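Local coordinates for protein serine protease inhibitor (Schistosoma haematobium, PDB 3STO) that is a member of the serpin family and probably inhibits serine-type endopeptidases, at residues Ser17-Ala25 with Gly68-Thr76; Thr378-Tyr386 with Ile394-Pro402. All coordinates share one frame; numbering follows the deposited sequence.

How the interactions relate
From the N terminus, the chain enters helix 18-30 and passes through helix 43-55 and helix 61-70 before the end of that last helix returns to the first: interaction 1 closes this largely helical loop of 42 residues. Some 300 residues later, near the C terminus, interaction 2 closes a much shorter loop, the hairpin of strands 381-387 and 392-399. The two loops follow one another along the chain, neither nesting nor crossing. The centres of interaction 1 and interaction 2 lie about 26 Å apart. Helix 18-30 and the hairpin do meet beyond the two contacts, where His19, Lys20 and Thr23 touch Met392 at the start of the second strand.

Interaction 1 of 2, residues Ser17-Ala25 with Gly68-Thr76; sequences SSHKAFTHA and GKTMRLKST
A Schellman motif that ends helix 61-70 docks here on the first two turns of helix 18-30, in the helical part of the serpin fold. Arg72 has positive phi (65°), and two backbone bonds, Arg72 N to Lys69 O and Leu73 N to Gly68 O, turn the chain back into the last helical turn. Ser18 takes hold of this corner: its OG gives a hydrogen bond to Arg72 O (2.8 Å), coming from above the carbonyl plane rather than along a lone pair. OG lies beside the backbone N and anti to the carbonyl carbon (chi1 -66°), which carries it to Arg72 O, and CB of Ser18 rests against Met71 O. The Arg72 side chain then folds back, bent at chi2 and chi3, and lays its CG 3.7 Å from Ala21 CB. Arg72 NH2 lies 3.6 Å from Ala25 CB. Arg72 NH2 also gives a hydrogen bond to Thr70 O (2.6 Å); a weak second bond runs from NE to the same oxygen. The guanidinium is thus tied to its own helix end while lying along the Ala21 and Ala25 side of the other helix. Next along the interface, the Phe22 ring meets both Met71 and Thr70. Met71, a selenomethionine, sets SE over one face of the ring, 4.2 Å from the Phe22 ring centroid, a Met-aromatic contact. Thr70 O sits at the ring edge, 3.6 Å from Phe22 CD1, and Thr70 CG2 packs close by. Thr70 OG1 turns to Gln66 O and Ile313 O instead. Helix 43-55 adds Ile46 against Phe22 and Leu47 against Met71, while Met89 of helix 82-101 also packs on Met71.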
loop_
_atom_site.group_PDB
_atom_site.type_symbol
_atom_site.label_atom_id
_atom_site.label_comp_id
_atom_site.label_asym_id
_atom_site.label_seq_id
_atom_site.Cartn_x
_atom_site.Cartn_y
_atom_site.Cartn_z
ATOM N N SER A 17 7.958 16.365 4.161
ATOM C CA SER A 17 7.080 15.862 5.203
ATOM C C SER A 17 7.534 14.477 5.613
ATOM O O SER A 17 8.087 13.711 4.811
ATOM C CB SER A 17 5.600 15.876 4.775
ATOM O OG SER A 17 5.255 14.764 3.959
ATOM N N SER A 18 7.311 14.176 6.883
ATOM C CA SER A 18 7.858 12.980 7.497
ATOM C C SER A 18 7.386 11.721 6.793
ATOM O O SER A 18 8.173 10.812 6.504
ATOM C CB SER A 18 7.429 12.930 8.962
ATOM O OG SER A 18 8.021 13.997 9.674
ATOM N N HIS A 19 6.086 11.687 6.526
ATOM C CA HIS A 19 5.455 10.509 5.988
ATOM C C HIS A 19 5.898 10.300 4.527
ATOM O O HIS A 19 5.887 9.173 4.024
ATOM C CB HIS A 19 3.929 10.600 6.164
ATOM C CG HIS A 19 3.280 11.611 5.279
ATOM N ND1 HIS A 19 3.318 12.966 5.540
ATOM C CD2 HIS A 19 2.600 11.469 4.116
ATOM C CE1 HIS A 19 2.673 13.613 4.587
ATOM N NE2 HIS A 19 2.226 12.728 3.711
ATOM N N LYS A 20 6.337 11.371 3.865
ATOM C CA LYS A 20 6.863 11.233 2.510
ATOM C C LYS A 20 8.314 10.774 2.537
ATOM O O LYS A 20 8.757 10.043 1.645
ATOM C CB LYS A 20 6.719 12.526 1.691
ATOM C CG LYS A 20 5.305 12.857 1.268
ATOM C CD LYS A 20 5.280 13.943 0.169
ATOM C CE LYS A 20 3.848 14.320 -0.171
ATOM N NZ LYS A 20 3.687 14.983 -1.520
ATOM N N ALA A 21 9.055 11.219 3.552
ATOM C CA ALA A 21 10.429 10.764 3.805
ATOM C C ALA A 21 10.454 9.269 4.104
ATOM O O ALA A 21 11.235 8.514 3.517
ATOM C CB ALA A 21 11.014 11.523 4.968
ATOM N N PHE A 22 9.588 8.849 5.018
ATOM C CA PHE A 22 9.423 7.434 5.295
ATOM C C PHE A 22 9.118 6.692 3.989
ATOM O O PHE A 22 9.787 5.741 3.618
ATOM C CB PHE A 22 8.272 7.209 6.284
ATOM C CG PHE A 22 7.979 5.760 6.518
ATOM C CD1 PHE A 22 8.808 4.992 7.334
ATOM C CD2 PHE A 22 6.920 5.139 5.867
ATOM C CE1 PHE A 22 8.565 3.636 7.520
ATOM C CE2 PHE A 22 6.663 3.778 6.041
ATOM C CZ PHE A 22 7.478 3.025 6.883
ATOM N N THR A 23 8.079 7.146 3.307
ATOM C CA THR A 23 7.610 6.506 2.086
ATOM C C THR A 23 8.729 6.259 1.077
ATOM O O THR A 23 8.847 5.172 0.551
ATOM C CB THR A 23 6.454 7.295 1.450
ATOM O OG1 THR A 23 5.290 7.156 2.284
ATOM C CG2 THR A 23 6.153 6.710 0.118
ATOM N N HIS A 24 9.577 7.252 0.870
ATOM C CA HIS A 24 10.719 7.117 -0.025
ATOM C C HIS A 24 11.735 6.073 0.448
ATOM O O HIS A 24 12.178 5.246 -0.337
ATOM C CB HIS A 24 11.409 8.480 -0.251
ATOM C CG HIS A 24 12.479 8.442 -1.300
ATOM N ND1 HIS A 24 13.442 9.421 -1.422
ATOM C CD2 HIS A 24 12.731 7.531 -2.281
ATOM C CE1 HIS A 24 14.239 9.125 -2.441
ATOM N NE2 HIS A 24 13.833 7.982 -2.972
ATOM N N ALA A 25 12.067 6.095 1.739
ATOM C CA ALA A 25 13.039 5.174 2.298
ATOM C C ALA A 25 12.506 3.774 2.183
ATOM O O ALA A 25 13.225 2.819 1.835
ATOM C CB ALA A 25 13.323 5.508 3.781
ATOM N N GLY A 68 10.583 6.420 15.675
ATOM C CA GLY A 68 10.467 7.840 15.425
ATOM C C GLY A 68 11.474 8.393 14.429
ATOM O O GLY A 68 11.139 9.263 13.613
ATOM N N LYS A 69 12.712 7.909 14.491
ATOM C CA LYS A 69 13.717 8.331 13.518
ATOM C C LYS A 69 13.336 7.887 12.093
ATOM O O LYS A 69 13.405 8.661 11.131
ATOM C CB LYS A 69 15.109 7.800 13.904
ATOM C CG LYS A 69 15.995 8.791 14.655
ATOM N N THR A 70 12.943 6.629 11.966
ATOM C CA THR A 70 12.626 6.069 10.676
ATOM C C THR A 70 11.440 6.822 10.128
ATOM O O THR A 70 11.301 7.003 8.924
ATOM C CB THR A 70 12.258 4.602 10.799
ATOM O OG1 THR A 70 13.405 3.864 11.240
ATOM C CG2 THR A 70 11.797 4.073 9.471
HETATM N N MSE A 71 10.606 7.294 11.042
HETATM C CA MSE A 71 9.412 8.057 10.706
HETATM C C MSE A 71 9.773 9.496 10.447
HETATM O O MSE A 71 8.935 10.286 9.998
HETATM C CB MSE A 71 8.383 7.998 11.843
HETATM C CG MSE A 71 7.000 8.064 11.356
HETATM SE SE MSE A 71 6.763 6.534 10.192
HETATM C CE MSE A 71 6.677 5.180 11.591
ATOM N N ARG A 72 11.014 9.847 10.771
ATOM C CA ARG A 72 11.527 11.181 10.479
ATOM C C ARG A 72 10.792 12.276 11.278
ATOM O O ARG A 72 10.582 13.373 10.755
ATOM C CB ARG A 72 11.402 11.443 8.974
ATOM C CG ARG A 72 12.667 11.826 8.260
ATOM C CD ARG A 72 13.619 10.677 7.915
ATOM N NE ARG A 72 13.023 9.352 7.730
ATOM C CZ ARG A 72 13.640 8.330 7.118
ATOM N NH1 ARG A 72 14.844 8.493 6.586
ATOM N NH2 ARG A 72 13.050 7.136 7.014
ATOM N N LEU A 73 10.422 11.974 12.533
ATOM C CA LEU A 73 9.719 12.916 13.414
ATOM C C LEU A 73 10.629 14.056 13.870
ATOM O O LEU A 73 11.833 13.881 13.973
ATOM C CB LEU A 73 9.171 12.202 14.655
ATOM C CG LEU A 73 8.188 11.043 14.482
ATOM C CD1 LEU A 73 7.653 10.557 15.818
ATOM C CD2 LEU A 73 7.044 11.440 13.581
ATOM N N LYS A 74 10.050 15.222 14.146
ATOM C CA LYS A 74 10.805 16.351 14.716
ATOM C C LYS A 74 11.246 16.069 16.146
ATOM O O LYS A 74 12.336 16.440 16.566
ATOM C CB LYS A 74 9.964 17.643 14.733
ATOM C CG LYS A 74 9.602 18.186 13.367
ATOM N N SER A 75 10.377 15.430 16.911
ATOM C CA SER A 75 10.661 15.232 18.316
ATOM C C SER A 75 11.845 14.280 18.537
ATOM O O SER A 75 12.377 14.210 19.633
ATOM C CB SER A 75 9.403 14.747 19.036
ATOM O OG SER A 75 9.150 13.388 18.747
ATOM N N THR A 76 12.242 13.548 17.498
ATOM C CA THR A 76 13.353 12.615 17.602
ATOM C C THR A 76 14.515 13.064 16.724
ATOM O O THR A 76 15.418 12.275 16.450
ATOM C CB THR A 76 12.958 11.128 17.216
ATOM O OG1 THR A 76 12.512 11.056 15.850
ATOM C CG2 THR A 76 11.862 10.638 18.046
#

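Interaction 2 of 2, residues Thr378-Tyr386 with Ile394-Pro402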
loop_
_atom_site.group_PDB
_atom_site.type_symbol
_atom_site.label_atom_id
_atom_site.label_comp_id
_atom_site.label_asym_id
_atom_site.label_seq_id
_atom_site.Cartn_x
_atom_site.Cartn_y
_atom_site.Cartn_z
ATOM N N THR A 378 0.208 -3.348 -23.288
ATOM C CA THR A 378 0.414 -4.673 -23.864
ATOM C C THR A 378 1.720 -5.345 -23.410
ATOM O O THR A 378 2.088 -6.413 -23.915
ATOM C CB THR A 378 0.441 -4.590 -25.430
ATOM O OG1 THR A 378 1.430 -3.641 -25.825
ATOM C CG2 THR A 378 -0.876 -4.144 -25.972
ATOM N N HIS A 379 2.419 -4.707 -22.479
ATOM C CA HIS A 379 3.691 -5.187 -21.949
ATOM C C HIS A 379 3.809 -4.648 -20.496
ATOM O O HIS A 379 2.988 -3.817 -20.092
ATOM C CB HIS A 379 4.866 -4.748 -22.865
ATOM C CG HIS A 379 4.849 -3.298 -23.240
ATOM N ND1 HIS A 379 5.682 -2.367 -22.663
ATOM C CD2 HIS A 379 4.103 -2.617 -24.157
ATOM C CE1 HIS A 379 5.456 -1.179 -23.206
ATOM N NE2 HIS A 379 4.511 -1.308 -24.122
ATOM N N PRO A 380 4.801 -5.120 -19.712
ATOM C CA PRO A 380 4.868 -4.769 -18.266
ATOM C C PRO A 380 4.859 -3.266 -17.953
ATOM O O PRO A 380 5.464 -2.432 -18.628
ATOM C CB PRO A 380 6.173 -5.434 -17.795
ATOM C CG PRO A 380 6.291 -6.656 -18.743
ATOM C CD PRO A 380 5.860 -6.089 -20.085
ATOM N N PHE A 381 4.137 -2.922 -16.904
ATOM C CA PHE A 381 3.911 -1.521 -16.606
ATOM C C PHE A 381 3.905 -1.265 -15.105
ATOM O O PHE A 381 3.714 -2.168 -14.294
ATOM C CB PHE A 381 2.585 -1.071 -17.203
ATOM C CG PHE A 381 1.394 -1.855 -16.697
ATOM C CD1 PHE A 381 1.078 -3.105 -17.229
ATOM C CD2 PHE A 381 0.589 -1.349 -15.694
ATOM C CE1 PHE A 381 -0.025 -3.805 -16.795
ATOM C CE2 PHE A 381 -0.523 -2.059 -15.241
ATOM C CZ PHE A 381 -0.836 -3.282 -15.796
ATOM N N ILE A 382 4.086 -0.010 -14.745
ATOM C CA ILE A 382 3.994 0.384 -13.349
ATOM C C ILE A 382 2.725 1.211 -13.155
ATOM O O ILE A 382 2.358 2.029 -13.996
ATOM C CB ILE A 382 5.314 1.092 -12.894
ATOM C CG1 ILE A 382 6.334 0.010 -12.510
ATOM C CG2 ILE A 382 5.094 2.066 -11.745
ATOM C CD1 ILE A 382 7.549 0.066 -13.301
ATOM N N CYS A 383 2.018 0.958 -12.073
ATOM C CA CYS A 383 0.814 1.719 -11.823
ATOM C C CYS A 383 0.660 2.118 -10.346
ATOM O O CYS A 383 1.304 1.541 -9.455
ATOM C CB CYS A 383 -0.413 0.984 -12.351
ATOM S SG CYS A 383 -0.694 -0.552 -11.535
ATOM N N PHE A 384 -0.181 3.121 -10.105
ATOM C CA PHE A 384 -0.380 3.658 -8.771
ATOM C C PHE A 384 -1.832 3.990 -8.551
ATOM O O PHE A 384 -2.537 4.342 -9.492
ATOM C CB PHE A 384 0.385 4.951 -8.637
ATOM C CG PHE A 384 1.867 4.831 -8.893
ATOM C CD1 PHE A 384 2.748 4.508 -7.839
ATOM C CD2 PHE A 384 2.383 5.114 -10.137
ATOM C CE1 PHE A 384 4.106 4.448 -8.026
ATOM C CE2 PHE A 384 3.763 5.047 -10.365
ATOM C CZ PHE A 384 4.628 4.723 -9.301
ATOM N N ILE A 385 -2.305 3.854 -7.315
ATOM C CA ILE A 385 -3.470 4.626 -6.932
ATOM C C ILE A 385 -2.894 5.901 -6.340
ATOM O O ILE A 385 -2.160 5.851 -5.370
ATOM C CB ILE A 385 -4.317 3.912 -5.940
ATOM C CG1 ILE A 385 -4.863 2.638 -6.570
ATOM C CG2 ILE A 385 -5.408 4.861 -5.397
ATOM C CD1 ILE A 385 -5.529 1.710 -5.575
ATOM N N TYR A 386 -3.143 7.033 -6.982
ATOM C CA TYR A 386 -2.494 8.275 -6.599
ATOM C C TYR A 386 -3.503 9.134 -5.843
ATOM O O TYR A 386 -4.661 9.237 -6.253
ATOM C CB TYR A 386 -1.993 9.001 -7.861
ATOM C CG TYR A 386 -1.379 10.368 -7.645
ATOM C CD1 TYR A 386 -0.139 10.510 -7.040
ATOM C CD2 TYR A 386 -2.042 11.523 -8.051
ATOM C CE1 TYR A 386 0.433 11.754 -6.845
ATOM C CE2 TYR A 386 -1.481 12.781 -7.858
ATOM C CZ TYR A 386 -0.236 12.890 -7.242
ATOM O OH TYR A 386 0.349 14.131 -7.047
ATOM N N ILE A 394 -0.810 6.051 -2.729
ATOM C CA ILE A 394 -1.131 5.242 -1.586
ATOM C C ILE A 394 -1.049 3.751 -1.909
ATOM O O ILE A 394 -1.106 2.917 -1.023
ATOM C CB ILE A 394 -2.492 5.621 -0.993
ATOM C CG1 ILE A 394 -3.593 5.413 -2.010
ATOM C CG2 ILE A 394 -2.475 7.092 -0.479
ATOM C CD1 ILE A 394 -4.937 5.400 -1.352
HETATM N N MSE A 395 -0.895 3.429 -3.183
HETATM C CA MSE A 395 -0.671 2.059 -3.617
HETATM C C MSE A 395 0.316 2.166 -4.796
HETATM O O MSE A 395 0.156 3.006 -5.684
HETATM C CB MSE A 395 -2.002 1.403 -3.971
HETATM C CG MSE A 395 -1.981 -0.065 -4.382
HETATM SE SE MSE A 395 -1.276 -0.543 -6.159
HETATM C CE MSE A 395 -2.275 0.471 -7.520
ATOM N N ALA A 396 1.371 1.357 -4.749
ATOM C CA ALA A 396 2.389 1.272 -5.792
ATOM C C ALA A 396 2.490 -0.190 -6.249
ATOM O O ALA A 396 2.449 -1.116 -5.447
ATOM C CB ALA A 396 3.773 1.795 -5.279
ATOM N N ALA A 397 2.583 -0.386 -7.547
ATOM C CA ALA A 397 2.518 -1.707 -8.128
ATOM C C ALA A 397 3.349 -1.789 -9.396
ATOM O O ALA A 397 3.418 -0.852 -10.185
ATOM C CB ALA A 397 1.064 -2.113 -8.429
ATOM N N LYS A 398 3.972 -2.939 -9.586
ATOM C CA LYS A 398 4.543 -3.274 -10.871
ATOM C C LYS A 398 3.821 -4.531 -11.405
ATOM O O LYS A 398 3.731 -5.570 -10.730
ATOM C CB LYS A 398 6.046 -3.496 -10.754
ATOM C CG LYS A 398 6.678 -3.957 -12.063
ATOM C CD LYS A 398 8.170 -4.151 -11.931
ATOM C CE LYS A 398 8.500 -5.341 -11.056
ATOM N NZ LYS A 398 9.852 -5.866 -11.391
ATOM N N VAL A 399 3.306 -4.433 -12.619
ATOM C CA VAL A 399 2.600 -5.552 -13.232
ATOM C C VAL A 399 3.368 -6.106 -14.429
ATOM O O VAL A 399 3.414 -5.506 -15.509
ATOM C CB VAL A 399 1.161 -5.173 -13.626
ATOM C CG1 VAL A 399 0.435 -6.390 -14.094
ATOM C CG2 VAL A 399 0.426 -4.528 -12.433
HETATM N N MSE A 400 3.991 -7.252 -14.215
HETATM C CA MSE A 400 4.756 -7.916 -15.265
HETATM C C MSE A 400 3.953 -9.019 -15.929
HETATM O O MSE A 400 4.098 -9.288 -17.115
HETATM C CB MSE A 400 6.014 -8.528 -14.669
HETATM C CG MSE A 400 7.173 -7.577 -14.630
HETATM SE SE MSE A 400 8.782 -8.452 -13.946
HETATM C CE MSE A 400 9.964 -6.906 -14.109
ATOM N N ASN A 401 3.118 -9.660 -15.129
ATOM C CA ASN A 401 2.378 -10.806 -15.538
ATOM C C ASN A 401 0.977 -10.669 -14.980
ATOM O O ASN A 401 0.719 -11.076 -13.840
ATOM C CB ASN A 401 3.035 -12.073 -14.977
ATOM C CG ASN A 401 2.527 -13.358 -15.646
ATOM O OD1 ASN A 401 1.468 -13.388 -16.279
ATOM N ND2 ASN A 401 3.301 -14.420 -15.515
ATOM N N PRO A 402 0.065 -10.094 -15.782
ATOM C CA PRO A 402 -1.335 -9.959 -15.344
ATOM C C PRO A 402 -1.986 -11.327 -15.284
ATOM O O PRO A 402 -1.805 -12.137 -16.183
ATOM C CB PRO A 402 -1.986 -9.094 -16.431
ATOM C CG PRO A 402 -0.920 -8.882 -17.518
ATOM C CD PRO A 402 0.271 -9.729 -17.196
#
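Phe381 and Val399 form the first bridge of an antiparallel hairpin near the C terminus of the serpin fold, the axes of segments 381-386 and 395-399 approaching to 4.8 Å. The backbone bonds come in pairs. Val399 N points nearly straight down the carbonyl of Phe381 (N to O 2.8 Å), and Phe381 N answers to Val399 O; Cys383 and Ala397 repeat the exchange. At the far end a classic beta bulge puts both Ile394 and Met395 opposite Ile385: Ile385 O receives Ile394 N at 3.0 Å and, weakly, Met395 N, while Ile385 N bonds to Met395 O. CA-H...O contacts supplement these bonds, from Pro380, Ile382 and Phe384 to Val399 O, Ala397 O and Met395 O respectively.

The apolar contacts divide between the two faces. On one, Phe381 holds CG between its backbone N and carbonyl carbon (chi1 59°), which lays a ring face against Val399; CB of Val399 makes a CH-pi contact 3.8 Å from the Phe381 ring centroid. Cys383 SG rests 3.9 Å from Ala397 CB, and the bent chain of selenomethionine Met395 brings CE to 3.5 Å from Ile385 CG1. On the other, the Ile382 and Lys398 side chains cross, CG1 meeting CB, and Phe384 CE1 approaches Ala396 CB at 3.8 Å. Lys398 NZ bonds to Phe34 O.

Strand 253-260 flanks the hairpin, bonded to Ile382, Phe384 and Tyr386; strand 39-41 pairs with strand 392-399 through Thr41 and Ala396, and helix 279-283 covers Phe384 and Tyr386.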